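Local coordinates for protein N-terminus Plasma serine protease inhibitor (Homo sapiens, PDB 3DY0) that inhibits serine proteases in body fluids and secretions in a heparin-dependent way, binding them irreversibly through an exposed reactive centre loop, at residues G131-I136 with K153-N158; A171-S176 with V219-Q224; Y206-D211 with K259-E264. All blocks are in the same frame, centred on the assembly; numbering follows the deposited sequence.

Interaction 1 (G131-I136 with K153-N158); sequences GAMKQI and KNLDSN
Met133 and Leu155 run alongside each other in opposite directions, joining the serpin helix that lies across the large central sheet (helix 129-143) to the loop that leads from it into strand 159-172. The methionine leaves the helix with CG anti to its carbonyl carbon (chi1 -75°); the nearly extended second torsion carries SD out to the loop backbone, and the bend at chi3 lays CE near Asn154 N and Leu155 N. Their flanks meet where Met133 CG lies 3.6 Å from Leu155 CB. Further out, the sulfur accepts a weak hydrogen bond from the loop, Leu155 N to Met133 SD at 3.5 Å, nearly straight at 166°. Asn154 N lies equally close to SD.

The leucine turns CG away from its own backbone N (chi1 -174°), and its CD2 branch is directed at the helix, against Ala132. The leucine side chain also packs on Phe126 and on Ile162 of strand 159-172, where helix, loop and sheet converge. Lys153 and Asn154 aim their CB atoms away from the helix and meet the methionine sulfur through backbone atoms; the amino group of Lys153 is bonded to Asp150 O. One turn of helix further on, Ile136 continues the apolar face onto Phe98, Ile162 and Val164. Leu155 CD2 comes to rest 3.9 Å from Ala132 CB and 4.0 Å from Met133 CG.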
loop_
_atom_site.group_PDB
_atom_site.type_symbol
_atom_site.label_atom_id
_atom_site.label_comp_id
_atom_site.label_asym_id
_atom_site.label_seq_id
_atom_site.Cartn_x
_atom_site.Cartn_y
_atom_site.Cartn_z
ATOM N N GLY A 131 1.725 0.863 -27.260
ATOM C CA GLY A 131 2.544 2.031 -26.994
ATOM C C GLY A 131 2.175 2.715 -25.692
ATOM O O GLY A 131 3.048 3.224 -24.993
ATOM N N ALA A 132 0.885 2.730 -25.369
ATOM C CA ALA A 132 0.414 3.359 -24.136
ATOM C C ALA A 132 0.932 2.580 -22.931
ATOM O O ALA A 132 1.383 3.168 -21.944
ATOM C CB ALA A 132 -1.110 3.403 -24.117
ATOM N N MET A 133 0.868 1.254 -23.012
ATOM C CA MET A 133 1.351 0.421 -21.919
ATOM C C MET A 133 2.846 0.607 -21.717
ATOM O O MET A 133 3.321 0.673 -20.584
ATOM C CB MET A 133 1.054 -1.059 -22.181
ATOM C CG MET A 133 -0.398 -1.454 -21.980
ATOM S SD MET A 133 -0.607 -3.249 -21.886
ATOM C CE MET A 133 -0.507 -3.663 -23.637
ATOM N N LYS A 134 3.596 0.691 -22.812
ATOM C CA LYS A 134 5.033 0.870 -22.701
ATOM C C LYS A 134 5.359 2.207 -22.043
ATOM O O LYS A 134 6.199 2.281 -21.147
ATOM C CB LYS A 134 5.692 0.796 -24.080
ATOM C CG LYS A 134 7.201 0.978 -24.041
ATOM C CD LYS A 134 7.809 0.836 -25.425
ATOM C CE LYS A 134 9.312 1.034 -25.388
ATOM N NZ LYS A 134 9.675 2.385 -24.884
ATOM N N GLN A 135 4.685 3.261 -22.487
ATOM C CA GLN A 135 4.911 4.591 -21.936
ATOM C C GLN A 135 4.640 4.630 -20.432
ATOM O O GLN A 135 5.480 5.080 -19.649
ATOM C CB GLN A 135 4.012 5.609 -22.645
ATOM C CG GLN A 135 3.960 6.968 -21.962
ATOM C CD GLN A 135 2.973 7.914 -22.620
ATOM O OE1 GLN A 135 1.981 7.484 -23.209
ATOM N NE2 GLN A 135 3.232 9.210 -22.503
ATOM N N ILE A 136 3.472 4.145 -20.034
ATOM C CA ILE A 136 3.098 4.159 -18.625
ATOM C C ILE A 136 3.886 3.162 -17.786
ATOM O O ILE A 136 4.338 3.500 -16.691
ATOM C CB ILE A 136 1.586 3.919 -18.465
ATOM C CG1 ILE A 136 0.821 5.032 -19.196
ATOM C CG2 ILE A 136 1.204 3.918 -16.984
ATOM C CD1 ILE A 136 -0.672 4.812 -19.290
ATOM N N LYS A 153 -1.337 -4.559 -18.029
ATOM C CA LYS A 153 -1.290 -5.715 -18.917
ATOM C C LYS A 153 -2.568 -5.800 -19.743
ATOM O O LYS A 153 -3.663 -5.606 -19.224
ATOM C CB LYS A 153 -1.113 -7.010 -18.114
ATOM C CG LYS A 153 0.267 -7.178 -17.505
ATOM C CD LYS A 153 0.393 -8.512 -16.785
ATOM C CE LYS A 153 1.793 -8.708 -16.224
ATOM N NZ LYS A 153 2.128 -7.682 -15.198
ATOM N N ASN A 154 -2.409 -6.089 -21.033
ATOM C CA ASN A 154 -3.527 -6.218 -21.962
ATOM C C ASN A 154 -4.525 -5.067 -21.807
ATOM O O ASN A 154 -5.726 -5.287 -21.643
ATOM C CB ASN A 154 -4.226 -7.564 -21.743
ATOM C CG ASN A 154 -5.111 -7.958 -22.909
ATOM O OD1 ASN A 154 -4.676 -7.957 -24.062
ATOM N ND2 ASN A 154 -6.356 -8.311 -22.615
ATOM N N LEU A 155 -4.012 -3.843 -21.875
ATOM C CA LEU A 155 -4.815 -2.633 -21.732
ATOM C C LEU A 155 -6.070 -2.600 -22.601
ATOM O O LEU A 155 -6.017 -2.853 -23.802
ATOM C CB LEU A 155 -3.951 -1.404 -22.027
ATOM C CG LEU A 155 -4.577 -0.026 -21.790
ATOM C CD1 LEU A 155 -5.062 0.085 -20.352
ATOM C CD2 LEU A 155 -3.548 1.051 -22.090
ATOM N N ASP A 156 -7.190 -2.260 -21.965
ATOM C CA ASP A 156 -8.502 -2.179 -22.604
ATOM C C ASP A 156 -8.512 -1.746 -24.068
ATOM O O ASP A 156 -8.962 -2.499 -24.932
ATOM C CB ASP A 156 -9.410 -1.242 -21.800
ATOM N N SER A 157 -8.020 -0.534 -24.326
ATOM C CA SER A 157 -7.957 0.072 -25.662
ATOM C C SER A 157 -9.041 1.137 -25.757
ATOM O O SER A 157 -9.010 2.000 -26.633
ATOM C CB SER A 157 -8.157 -0.961 -26.774
ATOM N N ASN A 158 -10.003 1.056 -24.843
ATOM C CA ASN A 158 -11.096 2.016 -24.769
ATOM C C ASN A 158 -10.717 3.016 -23.680
ATOM O O ASN A 158 -11.519 3.861 -23.284
ATOM C CB ASN A 158 -12.401 1.311 -24.395
#

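Interaction 2 (A171-S176 with V219-Q224); sequences AKWETS and VGVPYQ
Trp173 and Tyr223 emerge in the same direction, one beside the other, where the end of strand 159-172 meets the end of strand 216-222 in the breach region of the serpin fold. The six-membered ring of the tryptophan and the tyrosine ring are nearly parallel, 7° apart, but offset so that only their margins face each other. Tyr223 CE1 lies over the rim of one indole face, 3.3 Å from Trp173 CZ3. Val221 CG1 adds an oblique contact, 3.5 Å from Trp173 CE3, while Ala171 CB packs on the tyrosine. Backbone bonds flank the pair: Gln224 N to Lys172 O and Glu174 N to Pro222 O, both 2.9 Å.

Gln224 lies along Lys172 with its amide near the aliphatic chain, NE2 3.8 Å from Lys172 CD. One water links Gln224 OE1 to Glu174 O; another takes a bond from Lys172 N and a weak one from NE2, which also binds Gly88 O.

The polar tips of the rings are tied to the chain at and just before strand 323-335, Trp173 NE1 to Asp320 O and Tyr223 OH to Thr324 OG1. The aromatic pair thus combines apolar faces with satisfied polar ends, which implies closely fixed ring positions next to strand 323-335, the inserted reactive centre loop.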
loop_
_atom_site.group_PDB
_atom_site.type_symbol
_atom_site.label_atom_id
_atom_site.label_comp_id
_atom_site.label_asym_id
_atom_site.label_seq_id
_atom_site.Cartn_x
_atom_site.Cartn_y
_atom_site.Cartn_z
ATOM N N ALA A 171 15.436 1.373 2.669
ATOM C CA ALA A 171 16.123 1.760 3.887
ATOM C C ALA A 171 16.950 0.621 4.446
ATOM O O ALA A 171 16.627 -0.550 4.261
ATOM C CB ALA A 171 15.108 2.213 4.925
ATOM N N LYS A 172 18.035 0.978 5.120
ATOM C CA LYS A 172 18.882 -0.006 5.764
ATOM C C LYS A 172 18.330 -0.141 7.170
ATOM O O LYS A 172 17.752 0.810 7.703
ATOM C CB LYS A 172 20.322 0.501 5.865
ATOM C CG LYS A 172 21.008 0.741 4.539
ATOM C CD LYS A 172 22.363 1.389 4.766
ATOM C CE LYS A 172 23.123 1.550 3.457
ATOM N NZ LYS A 172 24.428 2.236 3.675
ATOM N N TRP A 173 18.489 -1.315 7.770
ATOM C CA TRP A 173 18.046 -1.489 9.150
ATOM C C TRP A 173 18.990 -0.600 9.947
ATOM O O TRP A 173 20.118 -0.363 9.518
ATOM C CB TRP A 173 18.253 -2.927 9.625
ATOM C CG TRP A 173 17.396 -3.947 8.964
ATOM C CD1 TRP A 173 17.818 -5.008 8.217
ATOM C CD2 TRP A 173 15.968 -4.036 9.022
ATOM N NE1 TRP A 173 16.740 -5.754 7.805
ATOM C CE2 TRP A 173 15.592 -5.179 8.284
ATOM C CE3 TRP A 173 14.969 -3.260 9.625
ATOM C CZ2 TRP A 173 14.255 -5.570 8.131
ATOM C CZ3 TRP A 173 13.637 -3.650 9.477
ATOM C CH2 TRP A 173 13.297 -4.794 8.732
ATOM N N GLU A 174 18.539 -0.102 11.090
ATOM C CA GLU A 174 19.408 0.711 11.929
ATOM C C GLU A 174 20.575 -0.199 12.320
ATOM O O GLU A 174 21.733 0.225 12.358
ATOM C CB GLU A 174 18.652 1.174 13.170
ATOM C CG GLU A 174 19.453 2.098 14.064
ATOM C CD GLU A 174 18.642 2.607 15.238
ATOM O OE1 GLU A 174 18.185 1.777 16.048
ATOM O OE2 GLU A 174 18.461 3.837 15.345
ATOM N N THR A 175 20.250 -1.455 12.609
ATOM C CA THR A 175 21.236 -2.470 12.961
ATOM C C THR A 175 20.977 -3.659 12.040
ATOM O O THR A 175 19.918 -4.282 12.104
ATOM C CB THR A 175 21.084 -2.927 14.420
ATOM O OG1 THR A 175 21.317 -1.816 15.294
ATOM C CG2 THR A 175 22.074 -4.046 14.733
ATOM N N SER A 176 21.941 -3.968 11.181
ATOM C CA SER A 176 21.787 -5.074 10.244
ATOM C C SER A 176 21.876 -6.439 10.914
ATOM O O SER A 176 22.358 -6.566 12.041
ATOM C CB SER A 176 22.858 -4.993 9.155
ATOM O OG SER A 176 24.131 -5.327 9.682
ATOM N N VAL A 219 6.842 -6.938 17.497
ATOM C CA VAL A 219 8.222 -6.489 17.611
ATOM C C VAL A 219 8.506 -5.385 16.602
ATOM O O VAL A 219 8.139 -5.482 15.430
ATOM C CB VAL A 219 9.224 -7.655 17.403
ATOM C CG1 VAL A 219 9.205 -8.123 15.959
ATOM C CG2 VAL A 219 10.626 -7.213 17.817
ATOM N N GLY A 220 9.146 -4.325 17.076
ATOM C CA GLY A 220 9.475 -3.209 16.217
ATOM C C GLY A 220 10.940 -3.324 15.856
ATOM O O GLY A 220 11.773 -3.595 16.723
ATOM N N VAL A 221 11.253 -3.148 14.578
ATOM C CA VAL A 221 12.632 -3.213 14.101
ATOM C C VAL A 221 12.856 -1.917 13.331
ATOM O O VAL A 221 12.329 -1.732 12.235
ATOM C CB VAL A 221 12.855 -4.419 13.168
ATOM C CG1 VAL A 221 14.340 -4.543 12.822
ATOM C CG2 VAL A 221 12.358 -5.690 13.834
ATOM N N PRO A 222 13.657 -1.004 13.892
ATOM C CA PRO A 222 13.935 0.288 13.263
ATOM C C PRO A 222 14.814 0.351 12.015
ATOM O O PRO A 222 15.753 -0.423 11.844
ATOM C CB PRO A 222 14.530 1.092 14.412
ATOM C CG PRO A 222 15.327 0.057 15.134
ATOM C CD PRO A 222 14.379 -1.130 15.173
ATOM N N TYR A 223 14.475 1.292 11.141
ATOM C CA TYR A 223 15.246 1.538 9.930
ATOM C C TYR A 223 16.079 2.771 10.229
ATOM O O TYR A 223 15.814 3.475 11.202
ATOM C CB TYR A 223 14.329 1.878 8.755
ATOM C CG TYR A 223 13.548 0.711 8.221
ATOM C CD1 TYR A 223 14.191 -0.338 7.564
ATOM C CD2 TYR A 223 12.167 0.641 8.389
ATOM C CE1 TYR A 223 13.479 -1.430 7.089
ATOM C CE2 TYR A 223 11.445 -0.446 7.920
ATOM C CZ TYR A 223 12.106 -1.477 7.273
ATOM O OH TYR A 223 11.399 -2.563 6.814
ATOM N N GLN A 224 17.091 3.024 9.408
ATOM C CA GLN A 224 17.879 4.232 9.586
ATOM C C GLN A 224 16.868 5.317 9.257
ATOM O O GLN A 224 16.207 5.253 8.221
ATOM C CB GLN A 224 19.040 4.286 8.594
ATOM C CG GLN A 224 20.278 3.553 9.061
ATOM C CD GLN A 224 21.472 3.802 8.161
ATOM O OE1 GLN A 224 22.616 3.602 8.566
ATOM N NE2 GLN A 224 21.211 4.230 6.932
HETATM O O HOH W 1 19.041 3.621 4.912
HETATM O O HOH W 2 22.939 2.598 11.551
HETATM O O HOH W 3 17.462 -2.230 13.149
#

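Interaction 3 (Y206-D211 with K259-E264); sequences YHYLLD and KKRQLE
Tyr206 and Arg261 exchange two backbone hydrogen bonds, Tyr206 N to Arg261 O at 2.8 Å and Arg261 N to Tyr206 O at 2.9 Å, in an antiparallel hydrogen-bonded pair between strands 194-211 and 259-277 in the sheet of the serpin fold. Tyr208 and Lys259 form the next such pair, with Tyr208 N to Lys259 O at 2.7 Å and a longer return bond. Between them His207 and Lys260 are a non-hydrogen-bonded pair whose side chains run side by side. The short segments cross at 104°, as the strands twist and bend sharply here, and the pairing carries on through the backbone bonds of Leu263 with Asp204.

On the face shared by Tyr206, Tyr208, Lys259 and Arg261, the arginine bends at chi3 (-57°) and brings its guanidinium beside the Tyr208 ring. The two planes are 37° apart, with Tyr208 CE2 over one guanidinium face, 3.1 Å from Arg261 NH1. That NH1 and Tyr208 OH each also hydrogen-bond a polar side chain of the bound peptide, a separate chain, which helps fix both groups.

Leu263 closes the packing between the two tyrosines. Its CD1 meets Tyr208 CD1 at 4.0 Å, and its CB lies 3.7 Å from Tyr206 CD2. The Tyr206 ring, whose OH bonds Arg202 O, receives Leu263 O in plane at its edge, 3.7 Å from CE2.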
loop_
_atom_site.group_PDB
_atom_site.type_symbol
_atom_site.label_atom_id
_atom_site.label_comp_id
_atom_site.label_asym_id
_atom_site.label_seq_id
_atom_site.Cartn_x
_atom_site.Cartn_y
_atom_site.Cartn_z
ATOM N N TYR A 206 14.999 -4.840 21.556
ATOM C CA TYR A 206 13.948 -4.471 20.612
ATOM C C TYR A 206 12.698 -3.986 21.316
ATOM O O TYR A 206 12.440 -4.353 22.467
ATOM C CB TYR A 206 13.498 -5.683 19.787
ATOM C CG TYR A 206 14.534 -6.349 18.921
ATOM C CD1 TYR A 206 14.701 -5.976 17.588
ATOM C CD2 TYR A 206 15.301 -7.402 19.414
ATOM C CE1 TYR A 206 15.604 -6.646 16.763
ATOM C CE2 TYR A 206 16.200 -8.076 18.601
ATOM C CZ TYR A 206 16.346 -7.695 17.278
ATOM O OH TYR A 206 17.226 -8.384 16.474
ATOM N N HIS A 207 11.920 -3.155 20.628
ATOM C CA HIS A 207 10.656 -2.690 21.181
ATOM C C HIS A 207 9.766 -3.917 21.059
ATOM O O HIS A 207 9.634 -4.499 19.979
ATOM C CB HIS A 207 10.094 -1.526 20.366
ATOM C CG HIS A 207 10.557 -0.184 20.840
ATOM N ND1 HIS A 207 10.234 0.317 22.083
ATOM C CD2 HIS A 207 11.323 0.759 20.243
ATOM C CE1 HIS A 207 10.782 1.509 22.232
ATOM N NE2 HIS A 207 11.449 1.801 21.129
ATOM N N TYR A 208 9.166 -4.316 22.171
ATOM C CA TYR A 208 8.346 -5.514 22.202
ATOM C C TYR A 208 7.081 -5.370 23.024
ATOM O O TYR A 208 7.033 -4.609 23.987
ATOM C CB TYR A 208 9.214 -6.636 22.788
ATOM C CG TYR A 208 8.524 -7.953 23.066
ATOM C CD1 TYR A 208 8.431 -8.936 22.081
ATOM C CD2 TYR A 208 8.009 -8.237 24.331
ATOM C CE1 TYR A 208 7.851 -10.177 22.354
ATOM C CE2 TYR A 208 7.419 -9.476 24.612
ATOM C CZ TYR A 208 7.351 -10.440 23.617
ATOM O OH TYR A 208 6.802 -11.673 23.891
ATOM N N LEU A 209 6.058 -6.121 22.632
ATOM C CA LEU A 209 4.794 -6.132 23.349
ATOM C C LEU A 209 4.095 -7.466 23.164
ATOM O O LEU A 209 4.052 -8.013 22.059
ATOM C CB LEU A 209 3.863 -5.018 22.854
ATOM C CG LEU A 209 2.480 -4.983 23.516
ATOM C CD1 LEU A 209 2.631 -4.635 24.987
ATOM C CD2 LEU A 209 1.591 -3.961 22.824
ATOM N N LEU A 210 3.574 -7.999 24.263
ATOM C CA LEU A 210 2.815 -9.234 24.231
ATOM C C LEU A 210 1.377 -8.735 24.333
ATOM O O LEU A 210 0.963 -8.222 25.376
ATOM C CB LEU A 210 3.154 -10.122 25.432
ATOM C CG LEU A 210 2.324 -11.401 25.595
ATOM C CD1 LEU A 210 2.513 -12.309 24.388
ATOM C CD2 LEU A 210 2.746 -12.116 26.868
ATOM N N ASP A 211 0.639 -8.844 23.236
ATOM C CA ASP A 211 -0.748 -8.400 23.198
ATOM C C ASP A 211 -1.633 -9.582 23.583
ATOM O O ASP A 211 -1.877 -10.481 22.782
ATOM C CB ASP A 211 -1.082 -7.884 21.790
ATOM C CG ASP A 211 -2.492 -7.332 21.679
ATOM O OD1 ASP A 211 -2.740 -6.540 20.748
ATOM O OD2 ASP A 211 -3.352 -7.694 22.507
ATOM N N LYS A 259 7.695 -1.713 24.741
ATOM C CA LYS A 259 8.685 -1.632 25.820
ATOM C C LYS A 259 9.977 -2.295 25.330
ATOM O O LYS A 259 9.934 -3.200 24.504
ATOM C CB LYS A 259 8.197 -2.353 27.082
ATOM C CG LYS A 259 6.898 -1.809 27.679
ATOM C CD LYS A 259 7.027 -0.358 28.125
ATOM C CE LYS A 259 5.731 0.118 28.787
ATOM N NZ LYS A 259 5.757 1.574 29.100
ATOM N N LYS A 260 11.123 -1.849 25.835
ATOM C CA LYS A 260 12.398 -2.425 25.415
ATOM C C LYS A 260 12.677 -3.759 26.090
ATOM O O LYS A 260 12.525 -3.899 27.305
ATOM C CB LYS A 260 13.534 -1.446 25.708
ATOM C CG LYS A 260 13.427 -0.156 24.925
ATOM C CD LYS A 260 14.481 0.846 25.358
ATOM C CE LYS A 260 14.303 2.162 24.625
ATOM N NZ LYS A 260 15.252 3.199 25.107
ATOM N N ARG A 261 13.093 -4.740 25.293
ATOM C CA ARG A 261 13.395 -6.071 25.796
ATOM C C ARG A 261 14.479 -6.744 24.962
ATOM O O ARG A 261 14.573 -6.518 23.757
ATOM C CB ARG A 261 12.136 -6.937 25.768
ATOM C CG ARG A 261 12.369 -8.361 26.219
ATOM C CD ARG A 261 11.071 -9.137 26.288
ATOM N NE ARG A 261 10.102 -8.494 27.171
ATOM C CZ ARG A 261 9.011 -9.093 27.639
ATOM N NH1 ARG A 261 8.753 -10.351 27.308
ATOM N NH2 ARG A 261 8.180 -8.436 28.436
ATOM N N GLN A 262 15.291 -7.572 25.609
ATOM C CA GLN A 262 16.353 -8.289 24.918
ATOM C C GLN A 262 15.753 -9.537 24.273
ATOM O O GLN A 262 15.115 -10.352 24.947
ATOM C CB GLN A 262 17.447 -8.697 25.906
ATOM C CG GLN A 262 18.723 -9.185 25.245
ATOM C CD GLN A 262 19.568 -8.047 24.694
ATOM O OE1 GLN A 262 20.528 -8.273 23.962
ATOM N NE2 GLN A 262 19.216 -6.820 25.054
ATOM N N LEU A 263 15.956 -9.683 22.967
ATOM C CA LEU A 263 15.433 -10.834 22.242
ATOM C C LEU A 263 16.478 -11.451 21.333
ATOM O O LEU A 263 17.348 -10.753 20.813
ATOM C CB LEU A 263 14.266 -10.426 21.333
ATOM C CG LEU A 263 13.036 -9.709 21.875
ATOM C CD1 LEU A 263 12.162 -9.271 20.703
ATOM C CD2 LEU A 263 12.270 -10.625 22.798
ATOM N N GLU A 264 16.384 -12.763 21.155
ATOM C CA GLU A 264 17.236 -13.477 20.216
ATOM C C GLU A 264 16.196 -13.630 19.107
ATOM O O GLU A 264 15.398 -14.570 19.111
ATOM C CB GLU A 264 17.651 -14.846 20.761
ATOM C CG GLU A 264 18.613 -15.597 19.848
ATOM C CD GLU A 264 19.063 -16.931 20.421
ATOM O OE1 GLU A 264 19.831 -17.637 19.737
ATOM O OE2 GLU A 264 18.653 -17.275 21.552
#

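Interactions 2 and 3 are neighbours, their centres about 14 Å apart, because strands 216-222 and 194-211 pair in the same sheet. They touch directly: Gly220 N probably hydrogen-bonds His207 O at 2.9 Å, and Val219 CG2 packs 3.9 Å from Leu263 CD1. Interaction 1 lies on the other side of the chain's centre, about 38 Å from interaction 2 and about 48 Å from interaction 3, centre to centre, but strand 159-172 connects it to interaction 2: the loop of interaction 1 leads into its start, and interaction 2 gathers round its end. The bound heparin fragment lies off interaction 3: the Lys259 side chain is about 12 Å from a sulfated iduronic acid, too far for direct contact.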